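Local coordinates for extracellular solute-binding protein, family 5 (Chelativorans sp., PDB 6WM6) that binds EDTA and probably other aminopolycarboxylates in the periplasm, as the solute-binding component of an ABC transporter, at residues I36-P44 and Y536-D545; G47-T55 and G270-Q278. One frame throughout, in Å; residues are numbered along the deposited sequence.

Contact 1. Residues I36-P44 and Y536-D545; sequences ITTVNSGTP and YKEAILNLRD
Asn40 O accepts from Asn542 N at 2.8 Å, and the two side-chain amides each bond to backbone atoms of the opposite segment. Asn40 ND2 spends both N-H groups: it donates to Ile540 O at 2.9 Å, nearly straight at 172°, and also to Leu543 O, where it meets a lone pair in the carbonyl plane. Both acceptors lie in the Asn40 amide plane, which fixes the rotation of the group. Asn40 OD1 takes a water that also donates to Glu538 O. The loop before strand 49-54 is thus tied to the end of a type I beta turn, Lys537 to Ile540, and to the chain after it. Asn542 pairs with one residue through both amide atoms: its OD1 accepts from Gly42 N at 3.1 Å, and its ND2 donates to Gly42 O at 2.9 Å. Asn542 ND2 also donates to Glu558 O. Arg544 bends at chi3 (64°), and its NE reaches Val39 O at 2.8 Å, on a lone pair and near the guanidinium plane. Arg544 NH2 gives the same oxygen a second, weak bond. Arg544 NH1 is taken by Tyr554 OH. Ser41 OG donates to Thr38 O.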
ATOM      1  N   ILE A  36       2.938  12.440  14.915  1.00 15.79           N
ATOM      2  CA  ILE A  36       3.169  11.879  13.577  1.00 15.68           C
ATOM      3  C   ILE A  36       2.588  12.767  12.497  1.00 15.67           C
ATOM      4  O   ILE A  36       3.107  12.820  11.389  1.00 15.57           O
ATOM      5  CB  ILE A  36       2.631  10.428  13.546  1.00 16.24           C
ATOM      6  CG1 ILE A  36       3.180   9.694  12.313  1.00 17.73           C
ATOM      7  CG2 ILE A  36       1.115  10.384  13.561  1.00 16.87           C
ATOM      8  CD1 ILE A  36       4.600   9.401  12.348  1.00 22.16           C
ATOM      9  N   THR A  37       1.541  13.519  12.810  1.00 15.21           N
ATOM     10  CA  THR A  37       0.897  14.403  11.858  1.00 15.40           C
ATOM     11  C   THR A  37       1.521  15.794  11.798  1.00 15.34           C
ATOM     12  O   THR A  37       1.165  16.566  10.875  1.00 16.22           O
ATOM     13  CB  THR A  37      -0.582  14.561  12.266  1.00 17.24           C
ATOM     14  OG1 THR A  37      -0.617  14.954  13.631  1.00 19.11           O
ATOM     15  CG2 THR A  37      -1.344  13.257  12.067  1.00 18.54           C
ATOM     16  N   THR A  38       2.435  16.146  12.702  1.00 14.95           N
ATOM     17  CA  THR A  38       3.023  17.482  12.746  1.00 15.59           C
ATOM     18  C   THR A  38       4.551  17.481  12.675  1.00 16.75           C
ATOM     19  O   THR A  38       5.155  18.566  12.776  1.00 18.45           O
ATOM     20  CB  THR A  38       2.570  18.270  13.987  1.00 16.19           C
ATOM     21  OG1 THR A  38       2.998  17.579  15.158  1.00 16.97           O
ATOM     22  CG2 THR A  38       1.060  18.430  13.997  1.00 19.52           C
ATOM     23  N   VAL A  39       5.191  16.326  12.462  1.00 16.20           N
ATOM     24  CA  VAL A  39       6.654  16.283  12.335  1.00 17.60           C
ATOM     25  C   VAL A  39       7.082  17.287  11.256  1.00 15.68           C
ATOM     26  O   VAL A  39       6.469  17.392  10.198  1.00 15.45           O
ATOM     27  CB  VAL A  39       7.072  14.850  11.936  1.00 19.19           C
ATOM     28  CG1 VAL A  39       8.603  14.805  11.639  1.00 24.15           C
ATOM     29  CG2 VAL A  39       6.755  13.825  13.047  1.00 22.70           C
ATOM     30  N   ASN A  40       8.147  18.024  11.530  1.00 16.18           N
ATOM     31  CA  ASN A  40       8.757  18.909  10.548  1.00 16.84           C
ATOM     32  C   ASN A  40       7.785  19.947  10.000  1.00 16.67           C
ATOM     33  O   ASN A  40       7.713  20.187   8.794  1.00 18.57           O
ATOM     34  CB  ASN A  40       9.406  18.120   9.392  1.00 16.66           C
ATOM     35  CG  ASN A  40      10.258  18.996   8.486  1.00 16.97           C
ATOM     36  OD1 ASN A  40      10.740  20.045   8.905  1.00 18.56           O
ATOM     37  ND2 ASN A  40      10.417  18.577   7.256  1.00 16.15           N
ATOM     38  N   SER A  41       7.066  20.613  10.884  1.00 17.97           N
ATOM     39  CA  SER A  41       6.175  21.678  10.486  1.00 19.15           C
ATOM     40  C   SER A  41       6.914  23.019  10.472  1.00 20.13           C
ATOM     41  O   SER A  41       7.849  23.248  11.233  1.00 23.05           O
ATOM     42  CB  SER A  41       5.010  21.784  11.471  1.00 22.32           C
ATOM     43  OG  SER A  41       4.182  20.627  11.392  1.00 21.24           O
ATOM     44  N   GLY A  42       6.468  23.900   9.586  1.00 20.51           N
ATOM     45  CA  GLY A  42       7.029  25.243   9.534  1.00 22.71           C
ATOM     46  C   GLY A  42       6.333  26.051   8.466  1.00 21.25           C
ATOM     47  O   GLY A  42       5.460  25.578   7.746  1.00 24.29           O
ATOM     48  N   THR A  43       6.727  27.326   8.382  1.00 23.03           N
ATOM     49  CA  THR A  43       6.217  28.208   7.336  1.00 25.68           C
ATOM     50  C   THR A  43       7.368  28.517   6.391  1.00 23.61           C
ATOM     51  O   THR A  43       8.277  29.288   6.737  1.00 25.63           O
ATOM     52  CB  THR A  43       5.635  29.493   7.938  1.00 30.19           C
ATOM     53  OG1 THR A  43       4.510  29.161   8.772  1.00 33.85           O
ATOM     54  CG2 THR A  43       5.171  30.418   6.819  1.00 36.27           C
ATOM     55  N   PRO A  44       7.398  27.928   5.204  1.00 23.62           N
ATOM     56  CA  PRO A  44       8.535  28.142   4.305  1.00 21.97           C
ATOM     57  C   PRO A  44       8.461  29.493   3.604  1.00 23.49           C
ATOM     58  O   PRO A  44       7.427  30.161   3.597  1.00 25.71           O
ATOM     59  CB  PRO A  44       8.422  26.998   3.292  1.00 28.74           C
ATOM     60  CG  PRO A  44       7.014  26.574   3.327  1.00 27.23           C
ATOM     61  CD  PRO A  44       6.431  26.952   4.667  1.00 25.50           C
ATOM     62  N   TYR A 536      16.303  13.201   3.820  1.00 15.38           N
ATOM     63  CA  TYR A 536      16.061  14.453   3.107  1.00 15.42           C
ATOM     64  C   TYR A 536      16.904  15.588   3.654  1.00 16.53           C
ATOM     65  O   TYR A 536      17.423  15.527   4.762  1.00 17.55           O
ATOM     66  CB  TYR A 536      14.567  14.845   3.191  1.00 16.97           C
ATOM     67  CG  TYR A 536      14.103  15.029   4.625  1.00 15.42           C
ATOM     68  CD1 TYR A 536      13.776  13.923   5.407  1.00 16.52           C
ATOM     69  CD2 TYR A 536      14.011  16.283   5.212  1.00 16.92           C
ATOM     70  CE1 TYR A 536      13.391  14.077   6.734  1.00 16.08           C
ATOM     71  CE2 TYR A 536      13.620  16.446   6.520  1.00 17.09           C
ATOM     72  CZ  TYR A 536      13.308  15.334   7.276  1.00 17.58           C
ATOM     73  OH  TYR A 536      12.930  15.446   8.596  1.00 19.79           O
ATOM     74  N   LYS A 537      16.986  16.660   2.871  1.00 16.90           N
ATOM     75  CA  LYS A 537      17.615  17.890   3.322  1.00 17.21           C
ATOM     76  C   LYS A 537      16.656  18.661   4.223  1.00 18.67           C
ATOM     77  O   LYS A 537      15.532  18.984   3.816  1.00 17.67           O
ATOM     78  CB  LYS A 537      18.010  18.710   2.093  1.00 18.50           C
ATOM     79  CG  LYS A 537      19.153  18.084   1.302  1.00 19.99           C
ATOM     80  CD  LYS A 537      20.476  18.147   2.068  1.00 22.90           C
ATOM     81  CE  LYS A 537      21.622  17.425   1.355  1.00 24.19           C
ATOM     82  NZ  LYS A 537      22.149  18.213   0.214  1.00 23.93           N
ATOM     83  N   GLU A 538      17.117  18.978   5.438  1.00 19.72           N
ATOM     84  CA  GLU A 538      16.264  19.553   6.470  1.00 19.43           C
ATOM     85  C   GLU A 538      15.828  20.974   6.182  1.00 18.27           C
ATOM     86  O   GLU A 538      14.918  21.477   6.841  1.00 20.66           O
ATOM     87  CB  GLU A 538      16.962  19.458   7.826  1.00 25.88           C
ATOM     88  CG  GLU A 538      18.161  20.357   7.954  1.00 25.90           C
ATOM     89  CD  GLU A 538      19.045  20.002   9.145  1.00 47.60           C
ATOM     90  OE1 GLU A 538      18.646  19.121   9.938  1.00 54.68           O
ATOM     91  OE2 GLU A 538      20.131  20.595   9.272  1.00 54.90           O
ATOM     92  N   ALA A 539      16.388  21.627   5.161  1.00 17.77           N
ATOM     93  CA  ALA A 539      15.821  22.884   4.706  1.00 18.35           C
ATOM     94  C   ALA A 539      14.382  22.760   4.245  1.00 18.13           C
ATOM     95  O   ALA A 539      13.675  23.767   4.176  1.00 19.31           O
ATOM     96  CB  ALA A 539      16.657  23.451   3.550  1.00 22.52           C
ATOM     97  N   ILE A 540      13.942  21.567   3.871  1.00 17.00           N
ATOM     98  CA  ILE A 540      12.576  21.378   3.387  1.00 16.85           C
ATOM     99  C   ILE A 540      11.625  21.238   4.569  1.00 17.65           C
ATOM    100  O   ILE A 540      11.778  20.322   5.386  1.00 18.83           O
ATOM    101  CB  ILE A 540      12.477  20.157   2.467  1.00 16.66           C
ATOM    102  CG1 ILE A 540      13.472  20.246   1.313  1.00 17.54           C
ATOM    103  CG2 ILE A 540      11.056  20.065   1.911  1.00 17.00           C
ATOM    104  CD1 ILE A 540      13.675  18.902   0.634  1.00 20.13           C
ATOM    105  N   LEU A 541      10.645  22.121   4.638  1.00 16.43           N
ATOM    106  CA  LEU A 541       9.639  22.145   5.690  1.00 17.63           C
ATOM    107  C   LEU A 541       8.337  21.540   5.195  1.00 16.34           C
ATOM    108  O   LEU A 541       8.026  21.573   4.007  1.00 17.33           O
ATOM    109  CB  LEU A 541       9.372  23.584   6.128  1.00 18.88           C
ATOM    110  CG  LEU A 541      10.583  24.370   6.650  1.00 19.67           C
ATOM    111  CD1 LEU A 541      10.158  25.791   7.017  1.00 23.01           C
ATOM    112  CD2 LEU A 541      11.233  23.661   7.814  1.00 23.18           C
ATOM    113  N   ASN A 542       7.577  20.988   6.134  1.00 15.92           N
ATOM    114  CA  ASN A 542       6.278  20.338   5.956  1.00 15.98           C
ATOM    115  C   ASN A 542       6.393  19.037   5.202  1.00 16.27           C
ATOM    116  O   ASN A 542       5.381  18.489   4.752  1.00 17.59           O
ATOM    117  CB  ASN A 542       5.228  21.276   5.369  1.00 17.80           C
ATOM    118  CG  ASN A 542       5.024  22.492   6.236  1.00 18.04           C
ATOM    119  OD1 ASN A 542       4.907  22.368   7.448  1.00 19.46           O
ATOM    120  ND2 ASN A 542       5.036  23.651   5.630  1.00 21.41           N
ATOM    121  N   LEU A 543       7.591  18.505   5.072  1.00 16.29           N
ATOM    122  CA  LEU A 543       7.847  17.197   4.491  1.00 15.40           C
ATOM    123  C   LEU A 543       7.915  16.189   5.625  1.00 14.57           C
ATOM    124  O   LEU A 543       8.791  16.284   6.510  1.00 15.46           O
ATOM    125  CB  LEU A 543       9.166  17.248   3.714  1.00 15.96           C
ATOM    126  CG  LEU A 543       9.674  15.897   3.197  1.00 16.34           C
ATOM    127  CD1 LEU A 543       8.745  15.259   2.190  1.00 17.23           C
ATOM    128  CD2 LEU A 543      11.082  16.092   2.613  1.00 18.45           C
ATOM    129  N   ARG A 544       7.014  15.213   5.585  1.00 14.81           N
ATOM    130  CA  ARG A 544       7.000  14.239   6.656  1.00 14.62           C
ATOM    131  C   ARG A 544       6.585  12.895   6.110  1.00 14.55           C
ATOM    132  O   ARG A 544       5.925  12.776   5.075  1.00 15.76           O
ATOM    133  CB  ARG A 544       6.094  14.678   7.809  1.00 14.72           C
ATOM    134  CG  ARG A 544       4.587  14.703   7.468  1.00 15.01           C
ATOM    135  CD  ARG A 544       3.755  15.167   8.655  1.00 15.72           C
ATOM    136  NE  ARG A 544       4.079  16.546   8.997  1.00 15.42           N
ATOM    137  CZ  ARG A 544       3.483  17.619   8.518  1.00 16.13           C
ATOM    138  NH1 ARG A 544       2.510  17.522   7.641  1.00 16.49           N
ATOM    139  NH2 ARG A 544       3.885  18.820   8.921  1.00 18.93           N
ATOM    140  N   ASP A 545       6.940  11.872   6.860  1.00 15.55           N
ATOM    141  CA  ASP A 545       6.516  10.535   6.496  1.00 14.63           C
ATOM    142  C   ASP A 545       5.001  10.432   6.607  1.00 15.74           C
ATOM    143  O   ASP A 545       4.374  11.021   7.482  1.00 16.59           O
ATOM    144  CB  ASP A 545       7.170   9.495   7.397  1.00 15.13           C
ATOM    145  CG  ASP A 545       7.047   8.082   6.875  1.00 16.35           C
ATOM    146  OD1 ASP A 545       6.744   7.884   5.678  1.00 16.73           O
ATOM    147  OD2 ASP A 545       7.261   7.165   7.705  1.00 17.95           O
TER
HETATM  148  O   HOH W   1       5.237  11.858   9.939  1.00 17.02           O
HETATM  149  O   HOH W   2      13.441  20.218   8.697  1.00 22.08           O

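Contact 2. Residues G47-T55 and G270-Q278; sequences GGEVTFAVT and GEVDVIYPQ. With EDO (1,2-ethanediol), chain H.
The end-to-end directions of 49-53 and 271-276 lie 59° apart, and a single beta bridge joins Phe52 to Val274. Ala53 N donates to Val274 O at 2.9 Å, almost straight at 176°. Thr51 O accepts from Asp273 N at 2.8 Å and, weakly, from Val274 N. Phe52 CA adds a CA-H...O contact to Val274 O. The Asp273 carboxylate also accepts from the strand: OD2 takes Thr51 N at 3.0 Å on the anti side. With CG anti to its carbonyl carbon (chi1 -51°), Asp273 brings OD2 within bonding distance of Thr51 N. Two waters donate to OD2 and reach on to Glu49 O and Thr51 OG1. Without the carboxylate, as with an alanine here, Thr51 N would probably lose its acceptor and both waters a partner. Val274 CG1 packs obliquely on the Phe52 ring, 3.6 Å from CD2, while its CG2 meets Val50 CG1. Ala53 CB touches both Val272 CG1 and Ile275 CG2, 3.9 Å from the latter. Ethanediol, probably from crystallisation, takes a bond from Thr55 N. Val50, Phe52, Ala53 and Val274 make an apolar contact, while at Asp273 one carboxylate oxygen accepts from a backbone N-H and two bound waters.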
ATOM      1  N   GLY A  47       9.478  30.277  -3.247  1.00 22.29           N
ATOM      2  CA  GLY A  47      10.405  30.049  -4.333  1.00 22.63           C
ATOM      3  C   GLY A  47      11.329  28.872  -4.071  1.00 20.69           C
ATOM      4  O   GLY A  47      11.269  28.204  -3.038  1.00 23.82           O
ATOM      5  N   GLY A  48      12.183  28.622  -5.042  1.00 23.66           N
ATOM      6  CA  GLY A  48      13.122  27.531  -4.947  1.00 22.51           C
ATOM      7  C   GLY A  48      12.623  26.257  -5.591  1.00 20.09           C
ATOM      8  O   GLY A  48      11.585  26.220  -6.248  1.00 21.04           O
ATOM      9  N   GLU A  49      13.396  25.193  -5.409  1.00 20.54           N
ATOM     10  CA  GLU A  49      13.081  23.909  -6.027  1.00 21.01           C
ATOM     11  C   GLU A  49      13.408  22.779  -5.069  1.00 19.62           C
ATOM     12  O   GLU A  49      14.312  22.899  -4.236  1.00 21.78           O
ATOM     13  CB  GLU A  49      13.859  23.687  -7.334  1.00 22.61           C
ATOM     14  CG  GLU A  49      13.723  24.812  -8.354  1.00 30.27           C
ATOM     15  CD  GLU A  49      14.281  24.432  -9.716  1.00 31.65           C
ATOM     16  OE1 GLU A  49      14.844  23.325  -9.834  1.00 29.83           O
ATOM     17  OE2 GLU A  49      14.145  25.242 -10.660  1.00 37.18           O
ATOM     18  N   VAL A  50      12.668  21.684  -5.187  1.00 18.34           N
ATOM     19  CA  VAL A  50      12.921  20.442  -4.461  1.00 18.61           C
ATOM     20  C   VAL A  50      12.897  19.307  -5.476  1.00 18.99           C
ATOM     21  O   VAL A  50      12.009  19.260  -6.344  1.00 19.23           O
ATOM     22  CB  VAL A  50      11.879  20.201  -3.356  1.00 19.96           C
ATOM     23  CG1 VAL A  50      11.923  18.744  -2.852  1.00 19.60           C
ATOM     24  CG2 VAL A  50      12.069  21.192  -2.223  1.00 20.47           C
ATOM     25  N   THR A  51      13.857  18.391  -5.359  1.00 18.75           N
ATOM     26  CA  THR A  51      13.918  17.195  -6.185  1.00 17.48           C
ATOM     27  C   THR A  51      13.786  15.959  -5.311  1.00 17.43           C
ATOM     28  O   THR A  51      14.544  15.787  -4.352  1.00 18.63           O
ATOM     29  CB  THR A  51      15.207  17.154  -6.988  1.00 19.74           C
ATOM     30  OG1 THR A  51      15.265  18.296  -7.860  1.00 20.44           O
ATOM     31  CG2 THR A  51      15.267  15.912  -7.843  1.00 19.21           C
ATOM     32  N   PHE A  52      12.840  15.097  -5.667  1.00 17.20           N
ATOM     33  CA  PHE A  52      12.481  13.883  -4.924  1.00 17.00           C
ATOM     34  C   PHE A  52      12.787  12.688  -5.815  1.00 17.80           C
ATOM     35  O   PHE A  52      12.289  12.600  -6.941  1.00 18.98           O
ATOM     36  CB  PHE A  52      10.981  13.985  -4.604  1.00 17.87           C
ATOM     37  CG  PHE A  52      10.419  12.935  -3.672  1.00 18.96           C
ATOM     38  CD1 PHE A  52      10.411  11.596  -4.010  1.00 19.31           C
ATOM     39  CD2 PHE A  52       9.832  13.310  -2.475  1.00 18.38           C
ATOM     40  CE1 PHE A  52       9.854  10.648  -3.138  1.00 21.04           C
ATOM     41  CE2 PHE A  52       9.273  12.370  -1.624  1.00 19.40           C
ATOM     42  CZ  PHE A  52       9.289  11.052  -1.957  1.00 19.17           C
ATOM     43  N   ALA A  53      13.587  11.759  -5.314  1.00 18.49           N
ATOM     44  CA  ALA A  53      13.958  10.588  -6.092  1.00 18.75           C
ATOM     45  C   ALA A  53      12.838   9.561  -6.086  1.00 18.96           C
ATOM     46  O   ALA A  53      12.244   9.289  -5.038  1.00 20.30           O
ATOM     47  CB  ALA A  53      15.209   9.930  -5.500  1.00 20.37           C
ATOM     48  N   VAL A  54      12.566   8.966  -7.259  1.00 20.83           N
ATOM     49  CA  VAL A  54      11.616   7.856  -7.367  1.00 22.36           C
ATOM     50  C   VAL A  54      12.290   6.696  -8.073  1.00 21.98           C
ATOM     51  O   VAL A  54      13.223   6.893  -8.853  1.00 23.56           O
ATOM     52  CB  VAL A  54      10.306   8.260  -8.076  1.00 22.06           C
ATOM     53  CG1 VAL A  54       9.630   9.382  -7.291  1.00 23.01           C
ATOM     54  CG2 VAL A  54      10.562   8.660  -9.502  1.00 23.77           C
ATOM     55  N   THR A  55      11.803   5.479  -7.784  1.00 24.67           N
ATOM     56  CA  THR A  55      12.506   4.247  -8.125  1.00 28.57           C
ATOM     57  C   THR A  55      12.012   3.581  -9.408  1.00 35.98           C
ATOM     58  O   THR A  55      12.603   2.581  -9.825  1.00 33.97           O
ATOM     59  CB  THR A  55      12.390   3.236  -6.973  1.00 31.62           C
ATOM     60  OG1 THR A  55      11.011   2.947  -6.726  1.00 49.95           O
ATOM     61  CG2 THR A  55      13.021   3.785  -5.696  1.00 36.39           C
ATOM     62  N   GLY A 270      23.842  16.076  -3.891  1.00 25.15           N
ATOM     63  CA  GLY A 270      22.989  17.179  -4.260  1.00 25.50           C
ATOM     64  C   GLY A 270      22.142  16.970  -5.493  1.00 25.20           C
ATOM     65  O   GLY A 270      21.436  17.903  -5.900  1.00 27.91           O
ATOM     66  N   GLU A 271      22.171  15.773  -6.085  1.00 23.21           N
ATOM     67  CA  GLU A 271      21.383  15.490  -7.277  1.00 24.17           C
ATOM     68  C   GLU A 271      19.898  15.394  -6.951  1.00 21.44           C
ATOM     69  O   GLU A 271      19.043  15.671  -7.803  1.00 22.81           O
ATOM     70  CB  GLU A 271      21.861  14.173  -7.884  1.00 26.46           C
ATOM     71  CG  GLU A 271      21.152  13.735  -9.149  1.00 45.31           C
ATOM     72  CD  GLU A 271      21.778  12.487  -9.760  1.00 63.17           C
ATOM     73  OE1 GLU A 271      22.875  12.090  -9.307  1.00 60.01           O
ATOM     74  OE2 GLU A 271      21.174  11.908 -10.687  1.00 66.98           O
ATOM     75  N   VAL A 272      19.579  14.964  -5.734  1.00 19.53           N
ATOM     76  CA  VAL A 272      18.212  14.967  -5.235  1.00 19.15           C
ATOM     77  C   VAL A 272      18.271  15.510  -3.819  1.00 17.59           C
ATOM     78  O   VAL A 272      19.330  15.527  -3.173  1.00 18.65           O
ATOM     79  CB  VAL A 272      17.569  13.568  -5.246  1.00 18.80           C
ATOM     80  CG1 VAL A 272      17.581  12.964  -6.642  1.00 22.69           C
ATOM     81  CG2 VAL A 272      18.253  12.642  -4.247  1.00 18.39           C
ATOM     82  N   ASP A 273      17.111  15.956  -3.330  1.00 17.62           N
ATOM     83  CA  ASP A 273      16.982  16.478  -1.980  1.00 16.48           C
ATOM     84  C   ASP A 273      16.174  15.593  -1.041  1.00 16.97           C
ATOM     85  O   ASP A 273      16.178  15.852   0.174  1.00 16.76           O
ATOM     86  CB  ASP A 273      16.315  17.856  -2.028  1.00 18.21           C
ATOM     87  CG  ASP A 273      16.974  18.789  -3.009  1.00 21.51           C
ATOM     88  OD1 ASP A 273      18.174  19.036  -2.855  1.00 23.37           O
ATOM     89  OD2 ASP A 273      16.296  19.260  -3.930  1.00 23.50           O
ATOM     90  N   VAL A 274      15.474  14.595  -1.570  1.00 16.35           N
ATOM     91  CA  VAL A 274      14.605  13.713  -0.796  1.00 16.69           C
ATOM     92  C   VAL A 274      14.682  12.332  -1.430  1.00 16.77           C
ATOM     93  O   VAL A 274      14.597  12.205  -2.659  1.00 16.88           O
ATOM     94  CB  VAL A 274      13.135  14.148  -0.838  1.00 16.20           C
ATOM     95  CG1 VAL A 274      12.284  13.284   0.113  1.00 16.97           C
ATOM     96  CG2 VAL A 274      12.991  15.618  -0.519  1.00 18.49           C
ATOM     97  N   ILE A 275      14.795  11.308  -0.596  1.00 17.00           N
ATOM     98  CA  ILE A 275      14.683   9.919  -1.032  1.00 16.10           C
ATOM     99  C   ILE A 275      13.733   9.201  -0.080  1.00 16.59           C
ATOM    100  O   ILE A 275      13.607   9.573   1.094  1.00 16.89           O
ATOM    101  CB  ILE A 275      16.044   9.218  -1.135  1.00 17.52           C
ATOM    102  CG1 ILE A 275      16.701   9.040   0.236  1.00 19.08           C
ATOM    103  CG2 ILE A 275      16.973  10.010  -2.066  1.00 18.08           C
ATOM    104  CD1 ILE A 275      17.960   8.204   0.206  1.00 19.60           C
ATOM    105  N   TYR A 276      13.098   8.140  -0.575  1.00 16.34           N
ATOM    106  CA  TYR A 276      12.127   7.348   0.208  1.00 16.62           C
ATOM    107  C   TYR A 276      12.288   5.874  -0.151  1.00 17.07           C
ATOM    108  O   TYR A 276      11.360   5.225  -0.647  1.00 20.83           O
ATOM    109  CB  TYR A 276      10.711   7.850  -0.068  1.00 17.25           C
ATOM    110  CG  TYR A 276       9.633   7.411   0.910  1.00 17.14           C
ATOM    111  CD1 TYR A 276       9.730   7.696   2.250  1.00 16.38           C
ATOM    112  CD2 TYR A 276       8.482   6.772   0.466  1.00 15.98           C
ATOM    113  CE1 TYR A 276       8.707   7.366   3.149  1.00 15.73           C
ATOM    114  CE2 TYR A 276       7.473   6.412   1.348  1.00 16.20           C
ATOM    115  CZ  TYR A 276       7.608   6.699   2.674  1.00 16.27           C
ATOM    116  OH  TYR A 276       6.592   6.370   3.543  1.00 17.18           O
ATOM    117  N   PRO A 277      13.460   5.308   0.110  1.00 19.68           N
ATOM    118  CA  PRO A 277      13.713   3.924  -0.318  1.00 21.73           C
ATOM    119  C   PRO A 277      12.906   2.928   0.491  1.00 22.34           C
ATOM    120  O   PRO A 277      12.590   3.142   1.666  1.00 21.79           O
ATOM    121  CB  PRO A 277      15.212   3.744  -0.058  1.00 25.95           C
ATOM    122  CG  PRO A 277      15.511   4.692   1.065  1.00 23.40           C
ATOM    123  CD  PRO A 277      14.636   5.911   0.759  1.00 19.91           C
ATOM    124  N   GLN A 278      12.593   1.801  -0.147  1.00 21.52           N
ATOM    125  CA  GLN A 278      11.940   0.694   0.550  1.00 24.62           C
ATOM    126  C   GLN A 278      13.013  -0.286   1.006  1.00 28.34           C
ATOM    127  O   GLN A 278      14.104  -0.348   0.436  1.00 38.17           O
ATOM    128  CB  GLN A 278      10.910   0.016  -0.358  1.00 39.82           C
ATOM    129  CG  GLN A 278       9.682   0.889  -0.651  1.00 65.49           C
ATOM    130  CD  GLN A 278       8.434   0.092  -1.023  1.00 76.98           C
ATOM    131  OE1 GLN A 278       8.411  -1.134  -0.926  1.00 76.71           O
ATOM    132  NE2 GLN A 278       7.387   0.796  -1.442  1.00 75.05           N
TER
HETATM  133  C1  EDO H 607       9.569   6.705  -4.223  1.00 43.59           C
HETATM  134  O1  EDO H 607       9.919   5.681  -5.170  1.00 37.96           O
HETATM  135  C2  EDO H 607       8.055   6.897  -4.196  1.00 47.58           C
HETATM  136  O2  EDO H 607       7.470   6.080  -3.174  1.00 53.56           O
HETATM  137  O   HOH W   3      16.881  22.116  -3.733  1.00 25.33           O
HETATM  138  O   HOH W   4      16.204  20.490  -6.707  1.00 40.50           O
HETATM  139  O   HOH W   5      12.935   7.270  -3.266  1.00 22.54           O

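Overall arrangement
The centres of contacts 1 and 2 lie about 14 Å apart, on the same side of the chain's centre. Contact 2 is nested inside the loop that contact 1 closes. Residues 36-44 and 47-55 follow each other near the N-terminus, 270-278 come midway, and 536-545 come near the C-terminus. Strands 274-275 and 524-537 are antiparallel neighbours in one mixed sheet. Strand 49-54 edges another sheet, beside strand 251-256. Direct bonds join the contacts: Asp545 OD1 with Tyr276 OH, and Lys537 N with Asp273 O. Ile540 packs on Val274. The N-terminal residues, the 270-278 segment and the C-terminal residues of this family 5 solute-binding protein are thereby joined in one part of the fold.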